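Local coordinates for oxidoreductase, short chain dehydrogenase/reductase family protein (Collinsella aerofaciens, PDB 5FYD) that reduces the 7-oxo group of 7-oxo-lithocholate with NADPH to yield ursodeoxycholate, acting as a homodimeric 7beta-hydroxysteroid dehydrogenase of the short-chain dehydrogenase/reductase family, at residues W10-G15 against V36-R41; K61-D66 against E74-A79. One frame throughout, in Å; residues are numbered along the deposited sequence.

Contact 1: W10-G15 against V36-R41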
ATOM      1  N   TRP A  10     -11.038  21.669  22.553  1.00 13.06           N
ATOM      2  CA  TRP A  10     -10.232  20.574  22.068  1.00 12.34           C
ATOM      3  C   TRP A  10     -10.973  19.734  21.031  1.00 12.43           C
ATOM      4  O   TRP A  10     -12.165  19.470  21.177  1.00 11.71           O
ATOM      5  CB  TRP A  10      -9.803  19.673  23.221  1.00 12.69           C
ATOM      6  CG  TRP A  10      -8.807  20.303  24.142  1.00 12.50           C
ATOM      7  CD1 TRP A  10      -9.061  21.152  25.174  1.00 12.92           C
ATOM      8  CD2 TRP A  10      -7.400  20.100  24.119  1.00 12.59           C
ATOM      9  NE1 TRP A  10      -7.883  21.508  25.796  1.00 12.36           N
ATOM     10  CE2 TRP A  10      -6.846  20.887  25.162  1.00 13.10           C
ATOM     11  CE3 TRP A  10      -6.540  19.348  23.302  1.00 12.99           C
ATOM     12  CZ2 TRP A  10      -5.487  20.900  25.441  1.00 13.07           C
ATOM     13  CZ3 TRP A  10      -5.191  19.377  23.550  1.00 13.50           C
ATOM     14  CH2 TRP A  10      -4.663  20.158  24.618  1.00 13.54           C
ATOM     15  N   GLY A  11     -10.244  19.312  20.007  1.00 12.46           N
ATOM     16  CA  GLY A  11     -10.738  18.339  19.030  1.00 12.15           C
ATOM     17  C   GLY A  11      -9.916  17.070  19.108  1.00 11.87           C
ATOM     18  O   GLY A  11      -8.719  17.107  19.383  1.00 13.14           O
ATOM     19  N   LEU A  12     -10.575  15.945  18.865  1.00 10.99           N
ATOM     20  CA  LEU A  12     -10.010  14.623  19.043  1.00 11.02           C
ATOM     21  C   LEU A  12      -9.988  13.953  17.700  1.00 11.47           C
ATOM     22  O   LEU A  12     -11.053  13.712  17.098  1.00 11.29           O
ATOM     23  CB  LEU A  12     -10.890  13.841  20.011  1.00 11.42           C
ATOM     24  CG  LEU A  12     -10.613  12.372  20.251  1.00 11.56           C
ATOM     25  CD1 LEU A  12      -9.205  12.140  20.759  1.00 12.19           C
ATOM     26  CD2 LEU A  12     -11.616  11.821  21.226  1.00 11.55           C
ATOM     27  N   ILE A  13      -8.795  13.636  17.219  1.00 10.78           N
ATOM     28  CA  ILE A  13      -8.644  12.924  15.977  1.00 11.18           C
ATOM     29  C   ILE A  13      -8.194  11.500  16.279  1.00 11.14           C
ATOM     30  O   ILE A  13      -7.067  11.268  16.746  1.00 10.52           O
ATOM     31  CB  ILE A  13      -7.628  13.612  15.037  1.00 11.58           C
ATOM     32  CG1 ILE A  13      -7.958  15.118  14.890  1.00 11.92           C
ATOM     33  CG2 ILE A  13      -7.562  12.900  13.691  1.00 11.79           C
ATOM     34  CD1 ILE A  13      -9.389  15.435  14.511  1.00 12.28           C
ATOM     35  N   LEU A  14      -9.073  10.550  15.983  1.00 11.25           N
ATOM     36  CA  LEU A  14      -8.835   9.136  16.284  1.00 11.43           C
ATOM     37  C   LEU A  14      -8.294   8.460  15.024  1.00 11.88           C
ATOM     38  O   LEU A  14      -9.057   8.058  14.125  1.00 11.41           O
ATOM     39  CB  LEU A  14     -10.112   8.477  16.793  1.00 11.95           C
ATOM     40  CG  LEU A  14     -10.621   9.148  18.068  1.00 12.47           C
ATOM     41  CD1 LEU A  14     -12.122   9.058  18.253  1.00 12.07           C
ATOM     42  CD2 LEU A  14      -9.846   8.573  19.253  1.00 12.88           C
ATOM     43  N   GLY A  15      -6.963   8.365  14.946  1.00 12.07           N
ATOM     44  CA  GLY A  15      -6.266   7.870  13.772  1.00 13.20           C
ATOM     45  C   GLY A  15      -5.584   9.023  13.072  1.00 14.17           C
ATOM     46  O   GLY A  15      -5.941   9.362  11.948  1.00 15.53           O
ATOM     47  N   VAL A  36      -6.093  16.705  20.311  1.00 11.63           N
ATOM     48  CA  VAL A  36      -5.747  15.418  20.896  1.00 11.78           C
ATOM     49  C   VAL A  36      -5.597  14.497  19.709  1.00 12.63           C
ATOM     50  O   VAL A  36      -6.563  14.293  18.970  1.00 12.61           O
ATOM     51  CB  VAL A  36      -6.843  14.872  21.840  1.00 11.45           C
ATOM     52  CG1 VAL A  36      -6.356  13.613  22.520  1.00 11.64           C
ATOM     53  CG2 VAL A  36      -7.233  15.890  22.872  1.00 11.46           C
ATOM     54  N   MET A  37      -4.401  13.955  19.523  1.00 12.95           N
ATOM     55  CA  MET A  37      -4.096  13.101  18.382  1.00 13.69           C
ATOM     56  C   MET A  37      -3.780  11.698  18.874  1.00 13.46           C
ATOM     57  O   MET A  37      -2.964  11.519  19.801  1.00 13.96           O
ATOM     58  CB  MET A  37      -2.940  13.668  17.541  1.00 16.25           C
ATOM     59  CG  MET A  37      -1.635  13.911  18.252  1.00 18.56           C
ATOM     60  SD  MET A  37      -0.503  14.743  17.106  1.00 24.82           S
ATOM     61  CE  MET A  37      -1.263  16.343  17.094  1.00 18.84           C
ATOM     62  N   VAL A  38      -4.465  10.719  18.281  1.00 12.56           N
ATOM     63  CA  VAL A  38      -4.430   9.356  18.774  1.00 12.24           C
ATOM     64  C   VAL A  38      -4.089   8.406  17.661  1.00 12.98           C
ATOM     65  O   VAL A  38      -4.601   8.517  16.520  1.00 11.96           O
ATOM     66  CB  VAL A  38      -5.780   8.936  19.370  1.00 12.41           C
ATOM     67  CG1 VAL A  38      -5.642   7.609  20.114  1.00 12.69           C
ATOM     68  CG2 VAL A  38      -6.359  10.025  20.269  1.00 12.09           C
ATOM     69  N   GLY A  39      -3.215   7.455  17.994  1.00 13.02           N
ATOM     70  CA  GLY A  39      -2.818   6.428  17.047  1.00 14.92           C
ATOM     71  C   GLY A  39      -1.789   5.507  17.654  1.00 15.77           C
ATOM     72  O   GLY A  39      -1.345   5.727  18.765  1.00 13.94           O
ATOM     73  N   ARG A  40      -1.423   4.466  16.914  1.00 18.51           N
ATOM     74  CA  ARG A  40      -0.488   3.465  17.447  1.00 22.22           C
ATOM     75  C   ARG A  40       0.994   3.858  17.331  1.00 22.50           C
ATOM     76  O   ARG A  40       1.792   3.405  18.129  1.00 21.66           O
ATOM     77  CB  ARG A  40      -0.741   2.062  16.882  1.00 25.45           C
ATOM     78  CG  ARG A  40      -0.921   1.941  15.398  1.00 28.63           C
ATOM     79  CD  ARG A  40      -0.858   0.475  14.985  1.00 31.70           C
ATOM     80  NE  ARG A  40       0.536   0.063  14.906  1.00 37.28           N
ATOM     81  CZ  ARG A  40       1.340   0.260  13.853  1.00 41.48           C
ATOM     82  NH1 ARG A  40       0.903   0.858  12.740  1.00 43.00           N
ATOM     83  NH2 ARG A  40       2.605  -0.145  13.912  1.00 43.74           N
ATOM     84  N   ARG A  41       1.338   4.714  16.366  1.00 24.59           N
ATOM     85  CA  ARG A  41       2.729   5.111  16.119  1.00 27.33           C
ATOM     86  C   ARG A  41       3.100   6.378  16.894  1.00 26.32           C
ATOM     87  O   ARG A  41       3.015   7.493  16.370  1.00 24.20           O
ATOM     88  CB  ARG A  41       2.974   5.278  14.625  1.00 30.83           C
ATOM     89  CG  ARG A  41       3.118   3.942  13.908  1.00 36.60           C
ATOM     90  CD  ARG A  41       3.519   4.125  12.459  1.00 40.25           C
ATOM     91  NE  ARG A  41       2.455   4.795  11.711  1.00 45.85           N
ATOM     92  CZ  ARG A  41       1.695   4.255  10.754  1.00 51.50           C
ATOM     93  NH1 ARG A  41       1.833   2.983  10.367  1.00 55.49           N
ATOM     94  NH2 ARG A  41       0.766   5.009  10.168  1.00 55.05           N
TER

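Contact 2: K61-D66 against E74-A79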
ATOM      1  N   LYS A  61      -2.037  17.107  22.613  1.00 15.05           N
ATOM      2  CA  LYS A  61      -1.909  15.971  23.506  1.00 16.22           C
ATOM      3  C   LYS A  61      -1.806  14.735  22.648  1.00 16.52           C
ATOM      4  O   LYS A  61      -2.631  14.537  21.757  1.00 15.97           O
ATOM      5  CB  LYS A  61      -3.143  15.879  24.391  1.00 19.69           C
ATOM      6  CG  LYS A  61      -2.999  14.952  25.584  1.00 23.86           C
ATOM      7  CD  LYS A  61      -4.230  15.035  26.477  1.00 27.53           C
ATOM      8  CE  LYS A  61      -4.401  16.377  27.187  1.00 31.29           C
ATOM      9  NZ  LYS A  61      -3.692  16.396  28.500  1.00 35.94           N
ATOM     10  N   VAL A  62      -0.794  13.921  22.897  1.00 15.52           N
ATOM     11  CA  VAL A  62      -0.553  12.714  22.105  1.00 16.01           C
ATOM     12  C   VAL A  62      -0.987  11.538  22.945  1.00 15.16           C
ATOM     13  O   VAL A  62      -0.579  11.438  24.113  1.00 15.68           O
ATOM     14  CB  VAL A  62       0.940  12.584  21.757  1.00 16.45           C
ATOM     15  CG1 VAL A  62       1.272  11.179  21.248  1.00 16.78           C
ATOM     16  CG2 VAL A  62       1.314  13.645  20.728  1.00 17.24           C
ATOM     17  N   VAL A  63      -1.794  10.661  22.353  1.00 14.81           N
ATOM     18  CA  VAL A  63      -2.287   9.469  23.028  1.00 14.87           C
ATOM     19  C   VAL A  63      -1.919   8.264  22.151  1.00 15.00           C
ATOM     20  O   VAL A  63      -2.377   8.143  21.015  1.00 13.83           O
ATOM     21  CB  VAL A  63      -3.813   9.531  23.284  1.00 14.83           C
ATOM     22  CG1 VAL A  63      -4.296   8.283  24.025  1.00 15.95           C
ATOM     23  CG2 VAL A  63      -4.205  10.791  24.029  1.00 15.16           C
ATOM     24  N   ARG A  64      -1.067   7.380  22.667  1.00 15.64           N
ATOM     25  CA  ARG A  64      -0.773   6.151  21.979  1.00 18.04           C
ATOM     26  C   ARG A  64      -1.863   5.145  22.317  1.00 17.35           C
ATOM     27  O   ARG A  64      -2.084   4.841  23.489  1.00 16.00           O
ATOM     28  CB  ARG A  64       0.603   5.583  22.368  1.00 21.18           C
ATOM     29  CG  ARG A  64       1.034   4.510  21.379  1.00 26.22           C
ATOM     30  CD  ARG A  64       1.835   3.357  21.962  1.00 32.67           C
ATOM     31  NE  ARG A  64       1.742   2.212  21.029  1.00 39.26           N
ATOM     32  CZ  ARG A  64       0.816   1.237  21.062  1.00 40.88           C
ATOM     33  NH1 ARG A  64      -0.123   1.181  22.012  1.00 42.07           N
ATOM     34  NH2 ARG A  64       0.849   0.275  20.142  1.00 43.13           N
ATOM     35  N   ALA A  65      -2.591   4.692  21.294  1.00 16.32           N
ATOM     36  CA  ALA A  65      -3.559   3.614  21.444  1.00 16.12           C
ATOM     37  C   ALA A  65      -3.678   2.841  20.146  1.00 15.49           C
ATOM     38  O   ALA A  65      -3.605   3.421  19.053  1.00 16.53           O
ATOM     39  CB  ALA A  65      -4.920   4.139  21.871  1.00 16.33           C
ATOM     40  N   ASP A  66      -3.858   1.526  20.268  1.00 13.95           N
ATOM     41  CA  ASP A  66      -4.034   0.672  19.105  1.00 14.40           C
ATOM     42  C   ASP A  66      -5.506   0.319  19.085  1.00 13.60           C
ATOM     43  O   ASP A  66      -5.987  -0.400  19.964  1.00 12.68           O
ATOM     44  CB  ASP A  66      -3.149  -0.566  19.253  1.00 15.29           C
ATOM     45  CG  ASP A  66      -3.277  -1.526  18.103  1.00 17.07           C
ATOM     46  OD1 ASP A  66      -4.309  -1.521  17.380  1.00 15.99           O
ATOM     47  OD2 ASP A  66      -2.306  -2.293  17.906  1.00 19.00           O
ATOM     48  N   GLU A  74     -10.927   3.398  26.265  1.00 14.39           N
ATOM     49  CA  GLU A  74     -10.736   3.832  27.649  1.00 15.27           C
ATOM     50  C   GLU A  74      -9.444   4.629  27.888  1.00 14.02           C
ATOM     51  O   GLU A  74      -9.430   5.572  28.693  1.00 14.07           O
ATOM     52  CB  GLU A  74     -10.800   2.612  28.589  1.00 17.49           C
ATOM     53  CG  GLU A  74     -12.196   2.025  28.685  1.00 20.49           C
ATOM     54  CD  GLU A  74     -13.197   2.963  29.331  1.00 24.37           C
ATOM     55  OE1 GLU A  74     -12.790   3.791  30.197  1.00 26.31           O
ATOM     56  OE2 GLU A  74     -14.386   2.887  28.954  1.00 26.16           O
ATOM     57  N   THR A  75      -8.381   4.278  27.177  1.00 13.80           N
ATOM     58  CA  THR A  75      -7.128   5.039  27.215  1.00 13.86           C
ATOM     59  C   THR A  75      -7.381   6.459  26.730  1.00 13.44           C
ATOM     60  O   THR A  75      -6.954   7.438  27.348  1.00 13.80           O
ATOM     61  CB  THR A  75      -6.064   4.362  26.354  1.00 14.48           C
ATOM     62  OG1 THR A  75      -5.733   3.107  26.957  1.00 15.22           O
ATOM     63  CG2 THR A  75      -4.800   5.186  26.215  1.00 14.99           C
ATOM     64  N   VAL A  76      -8.129   6.560  25.645  1.00 12.80           N
ATOM     65  CA  VAL A  76      -8.496   7.869  25.095  1.00 12.90           C
ATOM     66  C   VAL A  76      -9.360   8.662  26.089  1.00 13.04           C
ATOM     67  O   VAL A  76      -9.098   9.838  26.340  1.00 13.63           O
ATOM     68  CB  VAL A  76      -9.229   7.725  23.752  1.00 13.26           C
ATOM     69  CG1 VAL A  76      -9.705   9.074  23.249  1.00 14.38           C
ATOM     70  CG2 VAL A  76      -8.320   7.059  22.729  1.00 13.20           C
ATOM     71  N   PHE A  77     -10.385   8.024  26.643  1.00 12.67           N
ATOM     72  CA  PHE A  77     -11.282   8.721  27.557  1.00 13.37           C
ATOM     73  C   PHE A  77     -10.547   9.262  28.770  1.00 13.87           C
ATOM     74  O   PHE A  77     -10.880  10.362  29.275  1.00 13.51           O
ATOM     75  CB  PHE A  77     -12.430   7.830  28.054  1.00 13.37           C
ATOM     76  CG  PHE A  77     -13.235   7.168  26.959  1.00 13.90           C
ATOM     77  CD1 PHE A  77     -13.295   7.678  25.667  1.00 13.63           C
ATOM     78  CD2 PHE A  77     -13.936   6.015  27.249  1.00 14.21           C
ATOM     79  CE1 PHE A  77     -14.036   7.015  24.687  1.00 14.31           C
ATOM     80  CE2 PHE A  77     -14.683   5.356  26.288  1.00 14.16           C
ATOM     81  CZ  PHE A  77     -14.738   5.859  25.011  1.00 14.11           C
ATOM     82  N   ALA A  78      -9.586   8.486  29.274  1.00 14.30           N
ATOM     83  CA  ALA A  78      -8.801   8.940  30.430  1.00 15.88           C
ATOM     84  C   ALA A  78      -7.956  10.153  30.044  1.00 15.93           C
ATOM     85  O   ALA A  78      -7.860  11.111  30.832  1.00 16.47           O
ATOM     86  CB  ALA A  78      -7.936   7.815  30.995  1.00 16.59           C
ATOM     87  N   ALA A  79      -7.399  10.138  28.831  1.00 16.39           N
ATOM     88  CA  ALA A  79      -6.587  11.250  28.308  1.00 16.46           C
ATOM     89  C   ALA A  79      -7.358  12.553  28.130  1.00 16.75           C
ATOM     90  O   ALA A  79      -6.804  13.646  28.353  1.00 17.25           O
ATOM     91  CB  ALA A  79      -5.911  10.870  26.993  1.00 17.03           C
TER

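Contact 1: W10-G15 against V36-R41
Leu12 and Val36 pair in parallel register at the start of the Rossmann fold, where strand 10-14 and strand 34-39 are joined through helix 19-30 as a beta-alpha-beta unit. Four backbone hydrogen bonds tie the strands. Val36 grips strand 10-14 with both polar atoms: its N donates to Gly11 O at 2.8 Å, while its O receives Ile13 N at 2.9 Å in an almost linear bond (170° at the hydrogen). Ile13 O then accepts Val38 N at 3.1 Å, a more bent bond.

On the face carrying Leu12, Leu14, Val36 and Val38, one methyl does much of the work. With CG of Leu12 anti to the backbone N, the turn at chi2 (58°) brings CD1 toward the neighbouring strand, to lie 3.7 Å from Val36 CG1 and 3.6 Å from Val38 CG2. Leu14 lies alongside Val38, the two pointing the same way, with CD2 of Leu14 against the same CG2 methyl. Toward the start of strand 10-14, Val36 CG2 meets Trp10 CE3 at 3.6 Å, the methyl approaching the indole obliquely. Val76 of helix 72-80 covers Leu12, Leu14 and Val38 on this side; Ile13 faces the other way, close to Gly21 of the NADP(+) site.

Beyond the paired strands, Arg40 and Arg41 bind NADP(+), as expected of basic residues following the second strand in NADP-dependent relatives. Gly15, at positive phi, opens the glycine-rich turn into the cofactor loop, and its N reaches Val38 O at 2.8 Å from 30° outside the carbonyl plane.

Contact 2: K61-D66 against E74-A79
Val63 faces Thr75, Val76 and Ala79 across a strand-helix interface of the Rossmann fold, in which strand 61-64 runs roughly antiparallel to helix 74-79 at 158°. The axes of these two segments approach to 8.9 Å, and no hydrogen bond joins them.

From CB, which points toward the helix, the valine forks. CG1, trans to the backbone nitrogen (chi1 -179°), goes to the helix's earlier turn and meets Thr75 CG2 at 3.8 Å; the two side chains slide past one another in opposite directions. The same methyl is more loosely opposed, at 4.4 Å, to Val76 CG2. The other branch, CG2, heads for the next turn and presses on Ala79 CB at 3.4 Å, closer than carbons usually come, so the interface is tightest where the small alanine faces the strand. Val36 and Val38 of the adjacent strand pack beside Val63 on the same face.

Thr75 keeps its methyl for the strand, CG2 lying 3.9 Å from Arg64 O, and its OG1 is hydrogen-bonded to Gly71 O, just before helix 72-80. Ala65 adds a looser contact to that methyl before the chain reaches Asp66, which binds NADP(+) and whose OD1 bonds to Ser68 OG.

At the opposite end of the strand, Lys61 bends at chi3 and chi4, which act only on CE and NZ; it runs extended through chi1 and chi2, and this puts its CD 3.5 Å from Ala79 O.

In the fold
Contacts 1 and 2 share one parallel sheet, through neighbouring strands 34-39 and 60-64, their centres about 8 Å apart. Contact 1 is buried and joins two strands inside the sheet, mainly through backbone hydrogen bonds with methyl packing above them; contact 2 is partly buried, lies on the outermost strand of this chain's sheet at that end, has no hydrogen bond across it and relies mostly on methyl packing. Between the two strands, Met37 N lies 2.9 Å from Lys61 O, a probable hydrogen bond. Helix 72-80, half of contact 2, lies over the face of contact 1 that carries Leu12 and Val38. In both contacts the C-terminal strand ends run toward the cofactor site.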